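Long-range contact in putative uncharacterized protein (Ustilago maydis, PDB 4GNX), which binds single-stranded DNA as a subunit of replication protein A, through OB-fold domains, one of which carries a zinc site: residues Ala396-Met408 against Arg418-Ala430. Numbering follows the deposited sequence.
With nucleotides of chain G.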
ATOM      1  N   ALA C 396      -2.236  22.610   0.261  1.00 41.95           N
ATOM      2  CA  ALA C 396      -3.012  21.556   0.883  1.00 39.34           C
ATOM      3  C   ALA C 396      -3.736  20.787  -0.227  1.00 39.09           C
ATOM      4  O   ALA C 396      -3.593  21.128  -1.417  1.00 41.23           O
ATOM      5  CB  ALA C 396      -3.991  22.146   1.881  1.00 39.12           C
ATOM      6  N   ASN C 397      -4.502  19.765   0.160  1.00 36.14           N
ATOM      7  CA  ASN C 397      -5.185  18.873  -0.777  1.00 35.58           C
ATOM      8  C   ASN C 397      -4.206  18.163  -1.703  1.00 35.39           C
ATOM      9  O   ASN C 397      -4.516  17.921  -2.871  1.00 36.06           O
ATOM     10  CB  ASN C 397      -6.281  19.608  -1.583  1.00 37.13           C
ATOM     11  CG  ASN C 397      -7.281  18.652  -2.236  1.00 37.37           C
ATOM     12  OD1 ASN C 397      -7.259  17.460  -1.973  1.00 36.87           O
ATOM     13  ND2 ASN C 397      -8.150  19.172  -3.100  1.00 39.12           N
ATOM     14  N   ARG C 398      -3.025  17.836  -1.178  1.00 34.91           N
ATOM     15  CA  ARG C 398      -1.993  17.128  -1.941  1.00 35.51           C
ATOM     16  C   ARG C 398      -1.474  15.970  -1.131  1.00 34.41           C
ATOM     17  O   ARG C 398      -1.383  16.067   0.096  1.00 33.72           O
ATOM     18  CB  ARG C 398      -0.831  18.045  -2.295  1.00 37.32           C
ATOM     19  CG  ARG C 398      -1.196  19.206  -3.172  1.00 40.71           C
ATOM     20  CD  ARG C 398      -0.178  19.312  -4.290  1.00 45.49           C
ATOM     21  NE  ARG C 398      -0.189  20.655  -4.845  1.00 48.57           N
ATOM     22  CZ  ARG C 398      -0.698  20.966  -6.019  1.00 51.64           C
ATOM     23  NH1 ARG C 398      -1.221  20.018  -6.786  1.00 52.52           N
ATOM     24  NH2 ARG C 398      -0.665  22.226  -6.433  1.00 55.84           N
ATOM     25  N   MET C 399      -1.108  14.892  -1.820  1.00 35.21           N
ATOM     26  CA  MET C 399      -0.812  13.611  -1.179  1.00 35.52           C
ATOM     27  C   MET C 399       0.666  13.212  -1.235  1.00 35.15           C
ATOM     28  O   MET C 399       1.310  13.282  -2.293  1.00 35.60           O
ATOM     29  CB  MET C 399      -1.661  12.529  -1.830  1.00 38.06           C
ATOM     30  CG  MET C 399      -1.919  11.334  -0.940  1.00 42.85           C
ATOM     31  SD  MET C 399      -3.180  10.224  -1.595  1.00 50.19           S
ATOM     32  CE  MET C 399      -4.478  11.397  -2.043  1.00 47.49           C
ATOM     33  N   TYR C 400       1.201  12.767  -0.099  1.00 34.48           N
ATOM     34  CA  TYR C 400       2.634  12.444  -0.026  1.00 36.63           C
ATOM     35  C   TYR C 400       2.937  11.167   0.701  1.00 37.01           C
ATOM     36  O   TYR C 400       2.213  10.789   1.617  1.00 36.62           O
ATOM     37  CB  TYR C 400       3.423  13.563   0.684  1.00 37.30           C
ATOM     38  CG  TYR C 400       3.363  14.884  -0.012  1.00 36.90           C
ATOM     39  CD1 TYR C 400       2.316  15.764   0.212  1.00 36.11           C
ATOM     40  CD2 TYR C 400       4.335  15.235  -0.909  1.00 39.10           C
ATOM     41  CE1 TYR C 400       2.248  16.967  -0.444  1.00 37.97           C
ATOM     42  CE2 TYR C 400       4.285  16.439  -1.573  1.00 41.12           C
ATOM     43  CZ  TYR C 400       3.242  17.300  -1.336  1.00 40.71           C
ATOM     44  OH  TYR C 400       3.219  18.501  -2.003  1.00 44.07           O
ATOM     45  N   MET C 401       4.026  10.518   0.305  1.00 38.85           N
ATOM     46  CA  MET C 401       4.682   9.568   1.178  1.00 40.39           C
ATOM     47  C   MET C 401       5.571  10.361   2.107  1.00 41.00           C
ATOM     48  O   MET C 401       6.413  11.129   1.655  1.00 44.10           O
ATOM     49  CB  MET C 401       5.501   8.550   0.401  1.00 43.69           C
ATOM     50  CG  MET C 401       4.773   7.231   0.130  1.00 47.40           C
ATOM     51  SD  MET C 401       4.178   6.347   1.601  1.00 49.93           S
ATOM     52  CE  MET C 401       5.581   6.551   2.702  1.00 51.36           C
ATOM     53  N   PHE C 402       5.365  10.194   3.404  1.00 39.02           N
ATOM     54  CA  PHE C 402       6.151  10.906   4.398  1.00 39.10           C
ATOM     55  C   PHE C 402       7.050   9.960   5.171  1.00 40.34           C
ATOM     56  O   PHE C 402       6.601   8.972   5.741  1.00 39.77           O
ATOM     57  CB  PHE C 402       5.233  11.603   5.406  1.00 37.81           C
ATOM     58  CG  PHE C 402       4.464  12.754   4.854  1.00 35.77           C
ATOM     59  CD1 PHE C 402       3.090  12.657   4.688  1.00 34.10           C
ATOM     60  CD2 PHE C 402       5.100  13.947   4.540  1.00 36.30           C
ATOM     61  CE1 PHE C 402       2.358  13.719   4.187  1.00 33.64           C
ATOM     62  CE2 PHE C 402       4.381  15.017   4.042  1.00 35.95           C
ATOM     63  CZ  PHE C 402       3.004  14.906   3.868  1.00 34.97           C
ATOM     64  N   ASN C 403       8.324  10.280   5.204  1.00 43.47           N
ATOM     65  CA  ASN C 403       9.257   9.528   6.006  1.00 46.78           C
ATOM     66  C   ASN C 403       9.530  10.315   7.275  1.00 46.42           C
ATOM     67  O   ASN C 403       9.963  11.469   7.229  1.00 45.57           O
ATOM     68  CB  ASN C 403      10.546   9.275   5.227  1.00 52.07           C
ATOM     69  CG  ASN C 403      11.428   8.259   5.905  1.00 58.83           C
ATOM     70  OD1 ASN C 403      10.926   7.323   6.523  1.00 63.58           O
ATOM     71  ND2 ASN C 403      12.747   8.439   5.815  1.00 61.62           N
ATOM     72  N   CYS C 404       9.269   9.697   8.414  1.00 47.07           N
ATOM     73  CA  CYS C 404       9.310  10.427   9.670  1.00 48.78           C
ATOM     74  C   CYS C 404      10.070   9.746  10.777  1.00 52.89           C
ATOM     75  O   CYS C 404      10.201   8.519  10.813  1.00 54.01           O
ATOM     76  CB  CYS C 404       7.901  10.674  10.198  1.00 46.62           C
ATOM     77  SG  CYS C 404       6.723  11.263   8.982  1.00 43.85           S
ATOM     78  N   ARG C 405      10.546  10.582  11.692  1.00 55.80           N
ATOM     79  CA  ARG C 405      11.005  10.152  12.997  1.00 59.96           C
ATOM     80  C   ARG C 405      10.013  10.681  14.036  1.00 58.16           C
ATOM     81  O   ARG C 405       9.326  11.686  13.807  1.00 54.87           O
ATOM     82  CB  ARG C 405      12.425  10.664  13.267  1.00 66.52           C
ATOM     83  CG  ARG C 405      12.756  11.990  12.582  1.00 71.70           C
ATOM     84  CD  ARG C 405      14.205  12.412  12.792  1.00 79.35           C
ATOM     85  NE  ARG C 405      14.451  12.813  14.176  1.00 86.13           N
ATOM     86  CZ  ARG C 405      15.655  12.924  14.738  1.00 96.54           C
ATOM     87  NH1 ARG C 405      16.762  12.661  14.047  1.00102.63           N
ATOM     88  NH2 ARG C 405      15.757  13.296  16.010  1.00101.39           N
ATOM     89  N   ALA C 406       9.924   9.990  15.167  1.00 60.42           N
ATOM     90  CA  ALA C 406       9.113  10.439  16.302  1.00 60.33           C
ATOM     91  C   ALA C 406       9.953  10.349  17.559  1.00 62.90           C
ATOM     92  O   ALA C 406      10.500   9.293  17.863  1.00 65.27           O
ATOM     93  CB  ALA C 406       7.860   9.587  16.442  1.00 59.70           C
ATOM     94  N   LYS C 407      10.048  11.460  18.280  1.00 63.55           N
ATOM     95  CA  LYS C 407      10.887  11.565  19.459  1.00 67.33           C
ATOM     96  C   LYS C 407      10.209  12.349  20.556  1.00 70.27           C
ATOM     97  O   LYS C 407       9.239  13.058  20.312  1.00 69.25           O
ATOM     98  CB  LYS C 407      12.198  12.265  19.115  1.00 67.80           C
ATOM     99  CG  LYS C 407      13.391  11.338  18.986  1.00 69.04           C
ATOM    100  CD  LYS C 407      14.507  11.770  19.918  1.00 73.19           C
ATOM    101  CE  LYS C 407      15.114  13.109  19.537  1.00 73.29           C
ATOM    102  NZ  LYS C 407      16.386  13.346  20.281  1.00 78.06           N
ATOM    103  N   MET C 408      10.745  12.223  21.765  1.00 76.68           N
ATOM    104  CA  MET C 408      10.357  13.061  22.888  1.00 81.72           C
ATOM    105  C   MET C 408      11.166  14.352  22.902  1.00 86.57           C
ATOM    106  O   MET C 408      12.394  14.320  22.786  1.00 88.62           O
ATOM    107  CB  MET C 408      10.585  12.322  24.211  1.00 85.76           C
ATOM    108  CG  MET C 408       9.653  11.145  24.472  1.00 85.45           C
ATOM    109  SD  MET C 408       7.898  11.497  24.225  1.00 83.66           S
ATOM    110  CE  MET C 408       7.594  12.849  25.364  1.00 84.97           C
ATOM    111  N   ARG C 418       7.078  14.684  19.269  1.00 55.62           N
ATOM    112  CA  ARG C 418       6.990  15.370  17.991  1.00 53.29           C
ATOM    113  C   ARG C 418       7.286  14.474  16.787  1.00 50.29           C
ATOM    114  O   ARG C 418       8.049  13.511  16.868  1.00 50.74           O
ATOM    115  CB  ARG C 418       7.783  16.681  17.980  1.00 55.96           C
ATOM    116  CG  ARG C 418       7.292  17.657  19.046  1.00 60.50           C
ATOM    117  CD  ARG C 418       7.223  19.107  18.587  1.00 63.25           C
ATOM    118  NE  ARG C 418       8.535  19.692  18.324  1.00 66.39           N
ATOM    119  CZ  ARG C 418       8.973  20.040  17.114  1.00 66.10           C
ATOM    120  NH1 ARG C 418       8.203  19.892  16.041  1.00 63.87           N
ATOM    121  NH2 ARG C 418      10.185  20.546  16.974  1.00 68.28           N
ATOM    122  N   TYR C 419       6.619  14.778  15.684  1.00 46.99           N
ATOM    123  CA  TYR C 419       6.773  14.027  14.462  1.00 45.33           C
ATOM    124  C   TYR C 419       7.464  14.903  13.417  1.00 45.40           C
ATOM    125  O   TYR C 419       6.958  15.962  13.021  1.00 44.52           O
ATOM    126  CB  TYR C 419       5.407  13.538  13.973  1.00 43.46           C
ATOM    127  CG  TYR C 419       4.651  12.689  14.987  1.00 44.51           C
ATOM    128  CD1 TYR C 419       3.506  13.165  15.631  1.00 44.23           C
ATOM    129  CD2 TYR C 419       5.084  11.399  15.299  1.00 46.00           C
ATOM    130  CE1 TYR C 419       2.824  12.380  16.558  1.00 44.92           C
ATOM    131  CE2 TYR C 419       4.414  10.609  16.222  1.00 46.64           C
ATOM    132  CZ  TYR C 419       3.287  11.097  16.849  1.00 46.32           C
ATOM    133  OH  TYR C 419       2.649  10.280  17.767  1.00 47.49           O
ATOM    134  N   THR C 420       8.639  14.461  12.987  1.00 46.51           N
ATOM    135  CA  THR C 420       9.436  15.234  12.060  1.00 46.76           C
ATOM    136  C   THR C 420       9.451  14.556  10.701  1.00 45.64           C
ATOM    137  O   THR C 420       9.519  13.338  10.596  1.00 45.53           O
ATOM    138  CB  THR C 420      10.874  15.396  12.570  1.00 50.40           C
ATOM    139  OG1 THR C 420      10.846  15.643  13.977  1.00 52.95           O
ATOM    140  CG2 THR C 420      11.568  16.558  11.870  1.00 51.38           C
ATOM    141  N   ILE C 421       9.367  15.370   9.660  1.00 44.74           N
ATOM    142  CA  ILE C 421       9.507  14.889   8.312  1.00 44.37           C
ATOM    143  C   ILE C 421      10.993  14.888   7.976  1.00 47.03           C
ATOM    144  O   ILE C 421      11.665  15.900   8.126  1.00 48.62           O
ATOM    145  CB  ILE C 421       8.695  15.761   7.332  1.00 42.55           C
ATOM    146  CG1 ILE C 421       7.195  15.622   7.654  1.00 41.82           C
ATOM    147  CG2 ILE C 421       8.962  15.337   5.899  1.00 41.35           C
ATOM    148  CD1 ILE C 421       6.292  16.745   7.176  1.00 40.44           C
ATOM    149  N   SER C 422      11.504  13.735   7.566  1.00 48.14           N
ATOM    150  CA  SER C 422      12.860  13.638   7.063  1.00 50.99           C
ATOM    151  C   SER C 422      12.881  13.638   5.524  1.00 52.80           C
ATOM    152  O   SER C 422      13.742  14.268   4.898  1.00 55.35           O
ATOM    153  CB  SER C 422      13.574  12.423   7.657  1.00 51.81           C
ATOM    154  OG  SER C 422      12.836  11.240   7.454  1.00 49.91           O
ATOM    155  N   ARG C 423      11.937  12.930   4.912  1.00 53.29           N
ATOM    156  CA  ARG C 423      11.686  13.091   3.479  1.00 53.95           C
ATOM    157  C   ARG C 423      10.205  13.067   3.205  1.00 48.18           C
ATOM    158  O   ARG C 423       9.467  12.348   3.852  1.00 46.30           O
ATOM    159  CB  ARG C 423      12.379  12.011   2.646  1.00 61.20           C
ATOM    160  CG  ARG C 423      12.929  12.538   1.325  1.00 68.46           C
ATOM    161  CD  ARG C 423      13.342  11.433   0.357  1.00 76.85           C
ATOM    162  NE  ARG C 423      12.289  11.084  -0.612  1.00 81.45           N
ATOM    163  CZ  ARG C 423      12.504  10.465  -1.776  1.00 83.19           C
ATOM    164  NH1 ARG C 423      13.743  10.121  -2.130  1.00 89.50           N
ATOM    165  NH2 ARG C 423      11.487  10.193  -2.594  1.00 78.53           N
ATOM    166  N   ALA C 424       9.771  13.884   2.260  1.00 46.54           N
ATOM    167  CA  ALA C 424       8.421  13.782   1.717  1.00 44.13           C
ATOM    168  C   ALA C 424       8.495  13.606   0.202  1.00 44.15           C
ATOM    169  O   ALA C 424       9.073  14.420  -0.498  1.00 46.55           O
ATOM    170  CB  ALA C 424       7.602  15.003   2.079  1.00 42.86           C
ATOM    171  N   ALA C 425       7.950  12.515  -0.300  1.00 42.88           N
ATOM    172  CA  ALA C 425       7.908  12.297  -1.740  1.00 42.77           C
ATOM    173  C   ALA C 425       6.462  12.341  -2.188  1.00 39.87           C
ATOM    174  O   ALA C 425       5.582  11.894  -1.456  1.00 38.18           O
ATOM    175  CB  ALA C 425       8.542  10.967  -2.097  1.00 44.44           C
ATOM    176  N   PRO C 426       6.204  12.906  -3.379  1.00 39.89           N
ATOM    177  CA  PRO C 426       4.827  12.929  -3.898  1.00 37.87           C
ATOM    178  C   PRO C 426       4.411  11.513  -4.293  1.00 37.15           C
ATOM    179  O   PRO C 426       5.222  10.761  -4.815  1.00 38.78           O
ATOM    180  CB  PRO C 426       4.941  13.828  -5.125  1.00 38.81           C
ATOM    181  CG  PRO C 426       6.354  13.638  -5.579  1.00 41.56           C
ATOM    182  CD  PRO C 426       7.171  13.482  -4.333  1.00 41.57           C
ATOM    183  N   VAL C 427       3.172  11.142  -4.015  1.00 35.14           N
ATOM    184  CA  VAL C 427       2.701   9.787  -4.312  1.00 35.08           C
ATOM    185  C   VAL C 427       2.831   9.382  -5.786  1.00 37.48           C
ATOM    186  O   VAL C 427       2.466  10.147  -6.692  1.00 39.17           O
ATOM    187  CB  VAL C 427       1.233   9.607  -3.879  1.00 33.40           C
ATOM    188  CG1 VAL C 427       0.697   8.247  -4.334  1.00 33.72           C
ATOM    189  CG2 VAL C 427       1.080   9.798  -2.362  1.00 31.58           C
ATOM    190  N   ASP C 428       3.366   8.184  -6.015  1.00 38.66           N
ATOM    191  CA  ASP C 428       3.368   7.567  -7.344  1.00 40.55           C
ATOM    192  C   ASP C 428       2.077   6.742  -7.570  1.00 39.20           C
ATOM    193  O   ASP C 428       1.975   5.559  -7.203  1.00 37.79           O
ATOM    194  CB  ASP C 428       4.610   6.710  -7.528  1.00 42.96           C
ATOM    195  CG  ASP C 428       4.634   5.988  -8.863  1.00 46.88           C
ATOM    196  OD1 ASP C 428       3.558   5.737  -9.456  1.00 47.41           O
ATOM    197  OD2 ASP C 428       5.742   5.656  -9.327  1.00 50.52           O
ATOM    198  N   PHE C 429       1.100   7.379  -8.200  1.00 39.28           N
ATOM    199  CA  PHE C 429      -0.249   6.833  -8.252  1.00 38.79           C
ATOM    200  C   PHE C 429      -0.340   5.454  -8.850  1.00 39.83           C
ATOM    201  O   PHE C 429      -1.010   4.596  -8.289  1.00 39.03           O
ATOM    202  CB  PHE C 429      -1.215   7.806  -8.930  1.00 39.15           C
ATOM    203  CG  PHE C 429      -1.550   8.985  -8.069  1.00 37.54           C
ATOM    204  CD1 PHE C 429      -1.258  10.278  -8.486  1.00 37.86           C
ATOM    205  CD2 PHE C 429      -2.121   8.789  -6.812  1.00 35.38           C
ATOM    206  CE1 PHE C 429      -1.565  11.355  -7.682  1.00 36.93           C
ATOM    207  CE2 PHE C 429      -2.414   9.860  -5.990  1.00 34.64           C
ATOM    208  CZ  PHE C 429      -2.134  11.146  -6.428  1.00 35.58           C
ATOM    209  N   ALA C 430       0.354   5.243  -9.966  1.00 42.26           N
ATOM    210  CA  ALA C 430       0.413   3.943 -10.626  1.00 44.62           C
ATOM    211  C   ALA C 430       0.847   2.820  -9.682  1.00 45.82           C
ATOM    212  O   ALA C 430       0.189   1.779  -9.564  1.00 45.47           O
ATOM    213  CB  ALA C 430       1.360   4.016 -11.800  1.00 47.36           C
TER
ATOM    214  P    DT G  11      19.820  12.454  11.051  1.00186.35           P
ATOM    215  OP1  DT G  11      18.566  13.223  11.271  1.00182.45           O
ATOM    216  OP2  DT G  11      20.213  12.097   9.665  1.00187.29           O
ATOM    217  O5'  DT G  11      21.046  13.241  11.708  1.00192.46           O
ATOM    218  C5'  DT G  11      20.869  14.408  12.550  1.00195.39           C
ATOM    219  C4'  DT G  11      20.625  15.654  11.726  1.00200.67           C
ATOM    220  O4'  DT G  11      19.424  16.299  12.197  1.00205.14           O
ATOM    221  C3'  DT G  11      21.696  16.738  11.827  1.00198.42           C
ATOM    222  O3'  DT G  11      21.705  17.585  10.662  1.00195.30           O
ATOM    223  C2'  DT G  11      21.285  17.496  13.076  1.00198.01           C
ATOM    224  C1'  DT G  11      19.760  17.366  13.083  1.00198.74           C
ATOM    225  N1   DT G  11      19.169  17.055  14.389  1.00193.46           N
ATOM    226  C2   DT G  11      17.798  17.095  14.500  1.00188.72           C
ATOM    227  O2   DT G  11      17.062  17.398  13.575  1.00186.49           O
ATOM    228  N3   DT G  11      17.317  16.769  15.744  1.00189.63           N
ATOM    229  C4   DT G  11      18.053  16.409  16.857  1.00195.38           C
ATOM    230  O4   DT G  11      17.478  16.142  17.910  1.00200.56           O
ATOM    231  C5   DT G  11      19.486  16.379  16.665  1.00193.75           C
ATOM    232  C7   DT G  11      20.366  15.998  17.813  1.00189.73           C
ATOM    233  C6   DT G  11      19.965  16.692  15.455  1.00192.27           C
ATOM    234  P    DT G  17       1.737  23.939  23.790  1.00137.32           P
ATOM    235  OP1  DT G  17       2.062  24.078  25.233  1.00142.18           O
ATOM    236  OP2  DT G  17       1.711  22.589  23.172  1.00126.40           O
ATOM    237  O5'  DT G  17       0.315  24.623  23.560  1.00131.37           O
ATOM    238  C5'  DT G  17       0.163  25.765  22.696  1.00120.70           C
ATOM    239  C4'  DT G  17      -0.137  25.320  21.282  1.00115.69           C
ATOM    240  O4'  DT G  17       1.051  24.756  20.679  1.00113.11           O
ATOM    241  C3'  DT G  17      -1.230  24.255  21.132  1.00115.15           C
ATOM    242  O3'  DT G  17      -2.028  24.593  19.990  1.00112.34           O
ATOM    243  C2'  DT G  17      -0.449  22.989  20.823  1.00112.41           C
ATOM    244  C1'  DT G  17       0.694  23.561  20.007  1.00114.50           C
ATOM    245  N1   DT G  17       1.910  22.727  19.871  1.00120.46           N
ATOM    246  C2   DT G  17       3.023  23.308  19.301  1.00122.65           C
ATOM    247  O2   DT G  17       3.053  24.470  18.928  1.00124.10           O
ATOM    248  N3   DT G  17       4.112  22.478  19.196  1.00123.24           N
ATOM    249  C4   DT G  17       4.192  21.152  19.582  1.00119.51           C
ATOM    250  O4   DT G  17       5.240  20.533  19.426  1.00117.48           O
ATOM    251  C5   DT G  17       2.985  20.603  20.158  1.00115.05           C
ATOM    252  C7   DT G  17       2.979  19.174  20.599  1.00103.76           C
ATOM    253  C6   DT G  17       1.917  21.406  20.268  1.00120.43           C
ATOM    254  P    DT G  10      21.121   5.216  13.570  1.00138.59           P
ATOM    255  OP1  DT G  10      22.336   4.882  12.778  1.00136.62           O
ATOM    256  OP2  DT G  10      21.269   5.640  14.986  1.00143.74           O
ATOM    257  O5'  DT G  10      20.352   6.374  12.781  1.00148.21           O
ATOM    258  C5'  DT G  10      21.006   7.624  12.436  1.00158.66           C
ATOM    259  C4'  DT G  10      20.044   8.787  12.559  1.00168.65           C
ATOM    260  O4'  DT G  10      19.488   8.817  13.896  1.00173.55           O
ATOM    261  C3'  DT G  10      20.643  10.179  12.337  1.00173.71           C
ATOM    262  O3'  DT G  10      19.627  11.051  11.821  1.00182.19           O
ATOM    263  C2'  DT G  10      20.966  10.633  13.749  1.00170.56           C
ATOM    264  C1'  DT G  10      19.785  10.063  14.514  1.00167.93           C
ATOM    265  N1   DT G  10      20.023   9.818  15.951  1.00162.67           N
ATOM    266  C2   DT G  10      19.743  10.834  16.836  1.00161.82           C
ATOM    267  O2   DT G  10      19.325  11.927  16.487  1.00162.22           O
ATOM    268  N3   DT G  10      19.979  10.525  18.153  1.00157.84           N
ATOM    269  C4   DT G  10      20.451   9.329  18.661  1.00153.23           C
ATOM    270  O4   DT G  10      20.613   9.199  19.870  1.00158.24           O
ATOM    271  C5   DT G  10      20.718   8.305  17.675  1.00148.36           C
ATOM    272  C7   DT G  10      21.236   6.976  18.129  1.00141.33           C
ATOM    273  C6   DT G  10      20.493   8.596  16.388  1.00154.70           C
TER
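Asn403 meets both Ser422 and Arg423, and this two-to-one pairing is a classic beta bulge in an antiparallel hairpin. Asn403 N gives its hydrogen to Arg423 O at 2.7 Å, nearly straight at 171°. Ser422 grips Asn403 O twice. Its backbone N reaches Asn403 O at 2.8 Å, and its OG bonds the same Asn403 O at 2.9 Å from above the carbonyl plane. Ser422 chi1 of 54° sets OG between its own N and carbonyl carbon, which lets the hydroxyl fold back onto Asn403. Beyond the bulge, toward the turn of the hairpin, paired backbone bonds join Arg405 to Thr420 and Lys407 to Arg418.

Side chains divide between two faces. On one, Phe402 CG stands anti to the carbonyl carbon (chi1 -69°). This turns the ring toward the other strand, with CD2 3.7 Å from Ala424 CB and 4.0 Å from Ile421 CD1. Tyr400 CB lies over one face of that ring, toward its rim. Ala406 CB sits 3.5 Å from Tyr419 CD2. Leu359 of strand 355-362 packs on Phe402, Tyr419 and Ile421.

Where the second strand leads into helix 429-441, the side chains of Met399 and Val427 cross, with Met399 CG 3.7 Å from Val427 CG2. Met399 SD approaches the edge of the Phe429 ring.

On the opposite face, Arg405 and Thr420 run side by side. Bent at chi3, Arg405 brings NH1 3.4 Å from OP1 of DT11 of chain G, with O2 of DT10 of chain G also nearby. Arg418 is salt-bridged to Asp409; the detail of its approach to a thymine base is doubtful. The chemistry thus sets an apolar face, packed into the OB fold, against a basic patch at the Arg405-Lys407 end of the other, where positive charge would probably favour the DT11 phosphate.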